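Local coordinates for protein endo-beta-mannanase (Rhizomucor miehei, PDB 4QP0) that probably cleaves internal beta-1,4-mannosidic linkages at random in mannans, galactomannans and glucomannans, acting as a secreted glycoside hydrolase of family 5, at residues N74-N79 with M117-K122; Q273-H278 with V289-Y294; V328-M333 with C339-D344. All coordinates share one frame; numbering follows the deposited sequence.

Contact 1 (N74-N79 with M117-K122); sequences NKMVIN and MDYYVK. With SO4 (sulfate ion), chain B.
Met76 meets Tyr119 and Tyr120 in a Met-aromatic and apolar contact that holds a small antiparallel hairpin, strands 67-70 and 75-78, against the short helix 116-124. Both pieces belong to excursions of the TIM barrel: the hairpin follows barrel strand 51-55, and the helix follows barrel strand 102-106. A single methionine carries the strand's side of it. Its CG stands anti to the backbone N (chi1 -170°), which sends the chain out toward the helix, and bends at the next two torsions swing the methyl across to the tyrosines. Met76 CE comes to 4.0 Å from Tyr119 CD2, at the edge of that ring and near its plane. The sulfur lies obliquely, with Met76 SD 5.4 Å from the centroid of the Tyr119 ring and 72° off the ring normal. The same methyl touches the next residue of the helix more loosely: Met76 CE is 4.5 Å from Tyr120 CD1.

The hydroxyls have their partners elsewhere. Tyr119 OH donates to a sulfate ion, probably from the crystallisation liquor, at 2.8 Å from SO4 O4, and also takes the backbone N-H of Trp69. Ser61 OG is a further hydrogen-bonding partner of the ion. Lys122 NZ, 3.7 Å from SO4 O1, is too far for a close ion pair but probably adds favourable charge. Tyr120 OH is hydrogen-bonded to the side-chain amide, NE2, of Gln67, and the Tyr120 side chain touches Ser141 and Phe142 of helix 136-151.

No hydrogen bond links the 74-79 and 117-122 segments, so dispersion and the polarisable sulfur carry their contact; the polar fastening is done by the two tyrosine hydroxyls, which bond to residues of the partner strand, 67-70.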
loop_
_atom_site.group_PDB
_atom_site.type_symbol
_atom_site.label_atom_id
_atom_site.label_comp_id
_atom_site.label_asym_id
_atom_site.label_seq_id
_atom_site.Cartn_x
_atom_site.Cartn_y
_atom_site.Cartn_z
ATOM N N ASN A 74 -26.430 -12.113 9.784
ATOM C CA ASN A 74 -26.316 -10.650 9.960
ATOM C C ASN A 74 -24.904 -10.189 10.332
ATOM O O ASN A 74 -24.723 -9.118 10.918
ATOM C CB ASN A 74 -27.334 -10.120 10.987
ATOM C CG ASN A 74 -28.770 -10.435 10.611
ATOM O OD1 ASN A 74 -29.184 -10.249 9.463
ATOM N ND2 ASN A 74 -29.546 -10.907 11.588
ATOM N N LYS A 75 -23.908 -10.995 9.973
ATOM C CA LYS A 75 -22.542 -10.780 10.437
ATOM C C LYS A 75 -21.537 -10.706 9.290
ATOM O O LYS A 75 -21.727 -11.318 8.234
ATOM C CB LYS A 75 -22.146 -11.891 11.428
ATOM C CG LYS A 75 -20.879 -11.629 12.238
ATOM C CD LYS A 75 -21.063 -10.501 13.243
ATOM C CE LYS A 75 -19.722 -9.943 13.689
ATOM N NZ LYS A 75 -19.880 -8.770 14.592
ATOM N N MET A 76 -20.478 -9.931 9.502
ATOM C CA MET A 76 -19.324 -9.962 8.616
ATOM C C MET A 76 -18.444 -11.120 9.069
ATOM O O MET A 76 -17.842 -11.071 10.144
ATOM C CB MET A 76 -18.559 -8.635 8.654
ATOM C CG MET A 76 -17.485 -8.501 7.578
ATOM S SD MET A 76 -18.095 -8.518 5.877
ATOM C CE MET A 76 -18.797 -6.874 5.750
ATOM N N VAL A 77 -18.392 -12.166 8.249
ATOM C CA VAL A 77 -17.630 -13.371 8.587
ATOM C C VAL A 77 -16.273 -13.424 7.881
ATOM O O VAL A 77 -16.115 -12.885 6.777
ATOM C CB VAL A 77 -18.443 -14.670 8.355
ATOM C CG1 VAL A 77 -19.700 -14.661 9.213
ATOM C CG2 VAL A 77 -18.793 -14.856 6.885
ATOM N N ILE A 78 -15.305 -14.067 8.538
ATOM C CA ILE A 78 -13.916 -14.121 8.068
ATOM C C ILE A 78 -13.536 -15.545 7.658
ATOM O O ILE A 78 -13.934 -16.509 8.309
ATOM C CB ILE A 78 -12.943 -13.599 9.153
ATOM C CG1 ILE A 78 -13.261 -12.135 9.501
ATOM C CG2 ILE A 78 -11.491 -13.755 8.707
ATOM C CD1 ILE A 78 -12.581 -11.614 10.752
ATOM N N ASN A 79 -12.749 -15.664 6.589
ATOM C CA ASN A 79 -12.382 -16.959 6.011
ATOM C C ASN A 79 -10.978 -17.437 6.361
ATOM O O ASN A 79 -9.990 -16.970 5.786
ATOM C CB ASN A 79 -12.546 -16.918 4.490
ATOM C CG ASN A 79 -12.341 -18.273 3.837
ATOM O OD1 ASN A 79 -12.445 -19.316 4.491
ATOM N ND2 ASN A 79 -12.053 -18.266 2.532
ATOM N N MET A 117 -13.862 -0.744 0.792
ATOM C CA MET A 117 -14.723 -0.086 1.782
ATOM C C MET A 117 -16.198 -0.190 1.439
ATOM O O MET A 117 -17.035 -0.319 2.328
ATOM C CB MET A 117 -14.386 1.399 1.904
ATOM C CG MET A 117 -12.991 1.723 2.385
ATOM S SD MET A 117 -12.684 3.484 2.178
ATOM C CE MET A 117 -10.970 3.563 2.686
ATOM N N ASP A 118 -16.509 -0.101 0.148
ATOM C CA ASP A 118 -17.898 -0.056 -0.319
ATOM C C ASP A 118 -18.691 -1.325 0.050
ATOM O O ASP A 118 -19.916 -1.273 0.221
ATOM C CB ASP A 118 -17.958 0.227 -1.837
ATOM C CG ASP A 118 -17.721 1.712 -2.190
ATOM O OD1 ASP A 118 -17.569 2.556 -1.271
ATOM O OD2 ASP A 118 -17.697 2.037 -3.400
ATOM N N TYR A 119 -17.985 -2.448 0.184
ATOM C CA TYR A 119 -18.599 -3.709 0.606
ATOM C C TYR A 119 -19.160 -3.596 2.026
ATOM O O TYR A 119 -20.267 -4.068 2.307
ATOM C CB TYR A 119 -17.587 -4.854 0.526
ATOM C CG TYR A 119 -18.212 -6.235 0.584
ATOM C CD1 TYR A 119 -18.405 -6.986 -0.580
ATOM C CD2 TYR A 119 -18.611 -6.793 1.801
ATOM C CE1 TYR A 119 -18.977 -8.250 -0.527
ATOM C CE2 TYR A 119 -19.182 -8.055 1.858
ATOM C CZ TYR A 119 -19.361 -8.776 0.697
ATOM O OH TYR A 119 -19.926 -10.024 0.764
ATOM N N TYR A 120 -18.381 -2.974 2.911
ATOM C CA TYR A 120 -18.801 -2.685 4.272
ATOM C C TYR A 120 -20.049 -1.799 4.266
ATOM O O TYR A 120 -21.025 -2.084 4.956
ATOM C CB TYR A 120 -17.697 -1.945 5.028
ATOM C CG TYR A 120 -16.458 -2.734 5.400
ATOM C CD1 TYR A 120 -16.307 -3.266 6.685
ATOM C CD2 TYR A 120 -15.404 -2.893 4.489
ATOM C CE1 TYR A 120 -15.160 -3.959 7.043
ATOM C CE2 TYR A 120 -14.252 -3.580 4.839
ATOM C CZ TYR A 120 -14.130 -4.111 6.113
ATOM O OH TYR A 120 -12.985 -4.791 6.458
ATOM N N VAL A 121 -20.000 -0.730 3.475
ATOM C CA VAL A 121 -21.054 0.282 3.444
ATOM C C VAL A 121 -22.387 -0.277 2.933
ATOM O O VAL A 121 -23.441 0.002 3.512
ATOM C CB VAL A 121 -20.626 1.524 2.625
ATOM C CG1 VAL A 121 -21.689 2.612 2.693
ATOM C CG2 VAL A 121 -19.301 2.066 3.138
ATOM N N LYS A 122 -22.327 -1.055 1.855
ATOM C CA LYS A 122 -23.503 -1.684 1.265
ATOM C C LYS A 122 -24.188 -2.601 2.272
ATOM O O LYS A 122 -25.378 -2.434 2.566
ATOM C CB LYS A 122 -23.104 -2.471 0.013
ATOM C CG LYS A 122 -24.222 -3.285 -0.626
ATOM C CD LYS A 122 -23.735 -4.126 -1.799
ATOM C CE LYS A 122 -22.560 -5.024 -1.423
ATOM N NZ LYS A 122 -22.714 -6.426 -1.911
HETATM S S SO4 B . -21.209 -10.994 -2.437
HETATM O O1 SO4 B . -22.013 -10.003 -1.692
HETATM O O2 SO4 B . -22.100 -11.965 -3.116
HETATM O O3 SO4 B . -20.383 -10.301 -3.458
HETATM O O4 SO4 B . -20.328 -11.707 -1.474
#

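Contact 2 (Q273-H278 with V289-Y294); sequences QWIKDH and VIMEEY
Met291 reaches from the strand to Ile275 on the helix, and its thioether does all the touching. The chain is extended through its first two torsions and turns only at the last (chi3 71°), which brings the methyl obliquely across the isoleucine's CG1-CD1 arm. Met291 SD sits 3.7 Å from Ile275 CG1, while Met291 CE is 4.1 Å from Ile275 CD1, so sulfur and methyl both meet that arm. Ile275 goes on to pack against Trp309, Thr312 and Val313 of the neighbouring helix 299-315.

This is the inside of a beta-alpha-beta crossover of the TIM barrel: strand 253-257 leads into helix 270-284, which returns to the adjacent parallel strand 289-294. Met291 and Val289 point outward to the helix. No hydrogen bond crosses between the 273-278 and 289-294 segments, which meet by packing alone.

Val289 makes the second point of contact, with His278, one helical turn on from Ile275. Its two methyls meet different parts of His278: Val289 CG2 is 4.0 Å from His278 O, and Val289 CG1 is 4.3 Å from His278 CB. The imidazole itself turns away and stacks on Phe255 of strand 253-257. Further along the strand, Glu292 and Glu293 both form salt bridges with Arg53.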
loop_
_atom_site.group_PDB
_atom_site.type_symbol
_atom_site.label_atom_id
_atom_site.label_comp_id
_atom_site.label_asym_id
_atom_site.label_seq_id
_atom_site.Cartn_x
_atom_site.Cartn_y
_atom_site.Cartn_z
ATOM N N GLN A 273 8.574 17.402 -9.654
ATOM C CA GLN A 273 8.193 18.306 -8.560
ATOM C C GLN A 273 7.390 17.586 -7.469
ATOM O O GLN A 273 7.527 17.901 -6.292
ATOM C CB GLN A 273 7.422 19.523 -9.087
ATOM C CG GLN A 273 7.098 20.563 -8.026
ATOM C CD GLN A 273 8.279 21.467 -7.727
ATOM O OE1 GLN A 273 8.606 22.341 -8.526
ATOM N NE2 GLN A 273 8.907 21.279 -6.567
ATOM N N TRP A 274 6.576 16.614 -7.868
ATOM C CA TRP A 274 5.737 15.843 -6.944
ATOM C C TRP A 274 6.554 15.007 -5.988
ATOM O O TRP A 274 6.247 14.951 -4.783
ATOM C CB TRP A 274 4.805 14.958 -7.762
ATOM C CG TRP A 274 3.821 14.101 -6.998
ATOM C CD1 TRP A 274 3.765 12.713 -6.961
ATOM C CD2 TRP A 274 2.681 14.546 -6.184
ATOM N NE1 TRP A 274 2.710 12.283 -6.194
ATOM C CE2 TRP A 274 2.024 13.326 -5.695
ATOM C CE3 TRP A 274 2.164 15.778 -5.820
ATOM C CZ2 TRP A 274 0.899 13.368 -4.876
ATOM C CZ3 TRP A 274 1.023 15.808 -4.994
ATOM C CH2 TRP A 274 0.414 14.629 -4.533
ATOM N N ILE A 275 7.594 14.351 -6.518
ATOM C CA ILE A 275 8.524 13.550 -5.714
ATOM C C ILE A 275 9.294 14.456 -4.752
ATOM O O ILE A 275 9.263 14.248 -3.537
ATOM C CB ILE A 275 9.520 12.744 -6.600
ATOM C CG1 ILE A 275 8.774 11.737 -7.480
ATOM C CG2 ILE A 275 10.565 12.024 -5.749
ATOM C CD1 ILE A 275 9.496 11.383 -8.761
ATOM N N LYS A 276 9.982 15.457 -5.306
ATOM C CA LYS A 276 10.725 16.446 -4.517
ATOM C C LYS A 276 9.874 16.966 -3.352
ATOM O O LYS A 276 10.351 17.044 -2.218
ATOM C CB LYS A 276 11.180 17.613 -5.401
ATOM C CG LYS A 276 12.303 17.283 -6.371
ATOM C CD LYS A 276 12.424 18.317 -7.481
ATOM C CE LYS A 276 13.430 19.412 -7.174
ATOM N NZ LYS A 276 12.818 20.584 -6.494
ATOM N N ASP A 277 8.618 17.313 -3.640
ATOM C CA ASP A 277 7.684 17.807 -2.611
ATOM C C ASP A 277 7.456 16.816 -1.471
ATOM O O ASP A 277 7.368 17.216 -0.316
ATOM C CB ASP A 277 6.346 18.239 -3.222
ATOM C CG ASP A 277 6.453 19.542 -4.015
ATOM O OD1 ASP A 277 7.472 20.263 -3.867
ATOM O OD2 ASP A 277 5.518 19.841 -4.800
ATOM N N HIS A 278 7.369 15.530 -1.790
ATOM C CA HIS A 278 7.257 14.507 -0.752
ATOM C C HIS A 278 8.563 14.192 -0.061
ATOM O O HIS A 278 8.565 13.909 1.139
ATOM C CB HIS A 278 6.581 13.252 -1.289
ATOM C CG HIS A 278 5.145 13.473 -1.704
ATOM N ND1 HIS A 278 4.112 13.218 -0.891
ATOM C CD2 HIS A 278 4.603 13.962 -2.887
ATOM C CE1 HIS A 278 2.962 13.526 -1.519
ATOM N NE2 HIS A 278 3.268 13.982 -2.740
ATOM N N VAL A 289 9.378 8.605 4.031
ATOM C CA VAL A 289 8.280 8.619 3.082
ATOM C C VAL A 289 8.652 7.650 1.963
ATOM O O VAL A 289 9.834 7.465 1.651
ATOM C CB VAL A 289 7.992 10.046 2.561
ATOM C CG1 VAL A 289 6.870 10.039 1.538
ATOM C CG2 VAL A 289 7.607 10.961 3.715
ATOM N N ILE A 290 7.635 7.005 1.400
ATOM C CA ILE A 290 7.830 6.032 0.342
ATOM C C ILE A 290 6.858 6.307 -0.804
ATOM O O ILE A 290 5.644 6.444 -0.596
ATOM C CB ILE A 290 7.699 4.579 0.877
ATOM C CG1 ILE A 290 8.040 3.548 -0.209
ATOM C CG2 ILE A 290 6.324 4.331 1.494
ATOM C CD1 ILE A 290 7.819 2.106 0.207
ATOM N N MET A 291 7.409 6.434 -2.008
ATOM C CA MET A 291 6.606 6.483 -3.220
ATOM C C MET A 291 6.278 5.038 -3.528
ATOM O O MET A 291 6.992 4.359 -4.266
ATOM C CB MET A 291 7.365 7.132 -4.372
ATOM C CG MET A 291 6.572 7.206 -5.666
ATOM S SD MET A 291 7.270 8.389 -6.827
ATOM C CE MET A 291 8.784 7.575 -7.349
ATOM N N GLU A 292 5.199 4.558 -2.923
ATOM C CA GLU A 292 4.962 3.123 -2.887
ATOM C C GLU A 292 4.218 2.623 -4.113
ATOM O O GLU A 292 4.135 1.414 -4.328
ATOM C CB GLU A 292 4.214 2.748 -1.619
ATOM C CG GLU A 292 2.880 3.459 -1.471
ATOM C CD GLU A 292 2.022 2.789 -0.435
ATOM O OE1 GLU A 292 2.542 1.858 0.213
ATOM O OE2 GLU A 292 0.844 3.185 -0.267
ATOM N N GLU A 293 3.657 3.552 -4.885
ATOM C CA GLU A 293 3.106 3.248 -6.202
ATOM C C GLU A 293 3.570 4.300 -7.189
ATOM O O GLU A 293 3.460 5.499 -6.928
ATOM C CB GLU A 293 1.578 3.234 -6.195
ATOM C CG GLU A 293 0.952 1.886 -5.893
ATOM C CD GLU A 293 -0.562 1.871 -6.103
ATOM O OE1 GLU A 293 -1.035 2.256 -7.198
ATOM O OE2 GLU A 293 -1.282 1.453 -5.171
ATOM N N TYR A 294 4.112 3.845 -8.310
ATOM C CA TYR A 294 4.255 4.706 -9.477
ATOM C C TYR A 294 4.154 3.895 -10.746
ATOM O O TYR A 294 4.477 2.702 -10.755
ATOM C CB TYR A 294 5.516 5.577 -9.431
ATOM C CG TYR A 294 6.828 4.857 -9.442
ATOM C CD1 TYR A 294 7.533 4.676 -10.630
ATOM C CD2 TYR A 294 7.400 4.403 -8.259
ATOM C CE1 TYR A 294 8.764 4.035 -10.642
ATOM C CE2 TYR A 294 8.621 3.758 -8.257
ATOM C CZ TYR A 294 9.304 3.578 -9.449
ATOM O OH TYR A 294 10.516 2.933 -9.448
#

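Contact 3 (V328-M333 with C339-D344); sequences VPCSTM and CASDND
Cys330 and Cys339 are joined covalently, with Cys330 SG and Cys339 SG 2.1 Å apart and a right-handed disulfide torsion of 76°. Both CB atoms point across the gap. The first cysteine carries its sulfur anti to the backbone N (chi1 173°) and the second holds its sulfur beside its own N, turns that bring the two sulfurs together with Cys330 CA and Cys339 CA 5.2 Å apart.

Noncovalent contacts across the pair of segments are few and gather round the sulfurs. Ser341 OG lies 3.6 Å from Cys330 SG, and Ser331 N is 3.4 Å from Cys339 SG. Neither is a hydrogen bond.

Hydrogen bonds shape each segment on its own. Ser331 OG accepts from the backbone Met333 N at 2.9 Å (N-H...O 153°), an ST turn that bends the chain just after the first cysteine. On the other side, Asp342 OD2 takes the N-H of Cys339 at 3.0 Å, approached from well above the carboxylate plane, and a weak backbone bond from Asp342 N to Cys339 O follows the same bend. Tyr28 OH bonds the backbone N of Val328, tying the start of this segment to the residues just after barrel strand 17-25.

The whole is a disulfide-closed loop, with eight residues between its cysteines, in the connection from the last barrel strand, 320-323, to the C-terminal helix 345-358 of this TIM barrel.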
loop_
_atom_site.group_PDB
_atom_site.type_symbol
_atom_site.label_atom_id
_atom_site.label_comp_id
_atom_site.label_asym_id
_atom_site.label_seq_id
_atom_site.Cartn_x
_atom_site.Cartn_y
_atom_site.Cartn_z
ATOM N N VAL A 328 3.810 -11.476 -13.035
ATOM C CA VAL A 328 3.955 -12.923 -13.120
ATOM C C VAL A 328 2.552 -13.525 -13.145
ATOM O O VAL A 328 1.760 -13.270 -12.233
ATOM C CB VAL A 328 4.747 -13.497 -11.928
ATOM N N PRO A 329 2.217 -14.298 -14.202
ATOM C CA PRO A 329 3.032 -14.612 -15.383
ATOM C C PRO A 329 3.288 -13.364 -16.220
ATOM O O PRO A 329 2.527 -12.396 -16.120
ATOM C CB PRO A 329 2.153 -15.597 -16.164
ATOM C CG PRO A 329 0.754 -15.287 -15.732
ATOM C CD PRO A 329 0.877 -14.915 -14.282
ATOM N N CYS A 330 4.348 -13.384 -17.028
ATOM C CA CYS A 330 4.722 -12.205 -17.807
ATOM C C CYS A 330 3.614 -11.739 -18.750
ATOM O O CYS A 330 3.207 -12.457 -19.667
ATOM C CB CYS A 330 6.021 -12.417 -18.582
ATOM S SG CYS A 330 6.369 -11.032 -19.694
ATOM N N SER A 331 3.150 -10.518 -18.513
ATOM C CA SER A 331 2.022 -9.935 -19.224
ATOM C C SER A 331 2.103 -8.414 -19.112
ATOM O O SER A 331 2.735 -7.883 -18.193
ATOM C CB SER A 331 0.705 -10.455 -18.618
ATOM O OG SER A 331 -0.429 -9.780 -19.136
ATOM N N THR A 332 1.474 -7.719 -20.058
ATOM C CA THR A 332 1.287 -6.270 -19.965
ATOM C C THR A 332 0.253 -5.942 -18.880
ATOM O O THR A 332 0.214 -4.816 -18.376
ATOM C CB THR A 332 0.831 -5.667 -21.310
ATOM N N MET A 333 -0.567 -6.943 -18.540
ATOM C CA MET A 333 -1.596 -6.861 -17.496
ATOM C C MET A 333 -2.536 -5.674 -17.684
ATOM O O MET A 333 -3.323 -5.651 -18.626
ATOM C CB MET A 333 -0.966 -6.853 -16.097
ATOM C CG MET A 333 -0.262 -8.148 -15.724
ATOM S SD MET A 333 0.285 -8.183 -14.006
ATOM C CE MET A 333 -1.285 -8.195 -13.138
ATOM N N CYS A 339 7.673 -7.297 -16.612
ATOM C CA CYS A 339 8.189 -8.646 -16.378
ATOM C C CYS A 339 9.671 -8.563 -16.046
ATOM O O CYS A 339 10.329 -7.590 -16.401
ATOM C CB CYS A 339 7.992 -9.539 -17.607
ATOM S SG CYS A 339 6.394 -9.403 -18.447
ATOM N N ALA A 340 10.194 -9.576 -15.362
ATOM C CA ALA A 340 11.629 -9.671 -15.119
ATOM C C ALA A 340 12.341 -10.096 -16.400
ATOM O O ALA A 340 13.531 -9.831 -16.577
ATOM C CB ALA A 340 11.919 -10.651 -13.999
ATOM N N SER A 341 11.591 -10.755 -17.284
ATOM C CA SER A 341 12.096 -11.211 -18.574
ATOM C C SER A 341 12.240 -10.062 -19.583
ATOM O O SER A 341 12.834 -10.238 -20.650
ATOM C CB SER A 341 11.194 -12.320 -19.136
ATOM O OG SER A 341 9.925 -11.812 -19.512
ATOM N N ASP A 342 11.692 -8.896 -19.247
ATOM C CA ASP A 342 11.836 -7.696 -20.073
ATOM C C ASP A 342 13.308 -7.443 -20.382
ATOM O O ASP A 342 14.169 -7.625 -19.516
ATOM C CB ASP A 342 11.232 -6.473 -19.368
ATOM C CG ASP A 342 9.705 -6.517 -19.299
ATOM O OD1 ASP A 342 9.097 -7.447 -19.870
ATOM O OD2 ASP A 342 9.108 -5.612 -18.675
ATOM N N ASN A 343 13.589 -7.042 -21.618
ATOM C CA ASN A 343 14.955 -6.747 -22.050
ATOM C C ASN A 343 15.509 -5.466 -21.434
ATOM O O ASN A 343 16.682 -5.405 -21.057
ATOM C CB ASN A 343 15.027 -6.649 -23.573
ATOM C CG ASN A 343 14.560 -7.911 -24.263
ATOM O OD1 ASN A 343 13.939 -7.853 -25.327
ATOM N ND2 ASN A 343 14.858 -9.063 -23.666
ATOM N N ASP A 344 14.659 -4.448 -21.339
ATOM C CA ASP A 344 15.044 -3.149 -20.785
ATOM C C ASP A 344 14.753 -3.040 -19.279
ATOM O O ASP A 344 14.461 -1.953 -18.764
ATOM C CB ASP A 344 14.361 -2.010 -21.561
ATOM C CG ASP A 344 12.848 -2.194 -21.685
ATOM O OD1 ASP A 344 12.290 -3.118 -21.052
ATOM O OD2 ASP A 344 12.218 -1.409 -22.430
#

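Contact 2 belongs to the barrel proper and is fully buried, whereas contact 3 is partly exposed and contact 1 is a buried patch well out from the chain's centre. Contacts 1 and 2 lie on opposite sides of that centre, their centres 33 Å apart, and none of the three touches another. Each uses sulfur differently: a methionine methyl at the edge of one tyrosine and oblique to another in contact 1, a thioether against isoleucine in contact 2, a covalent bridge in contact 3. Contacts 2 and 3 involve successive parts of the barrel, strand 289-294 pairing with strand 320-323, whose following loop the disulfide closes; contact 1 joins two earlier excursions.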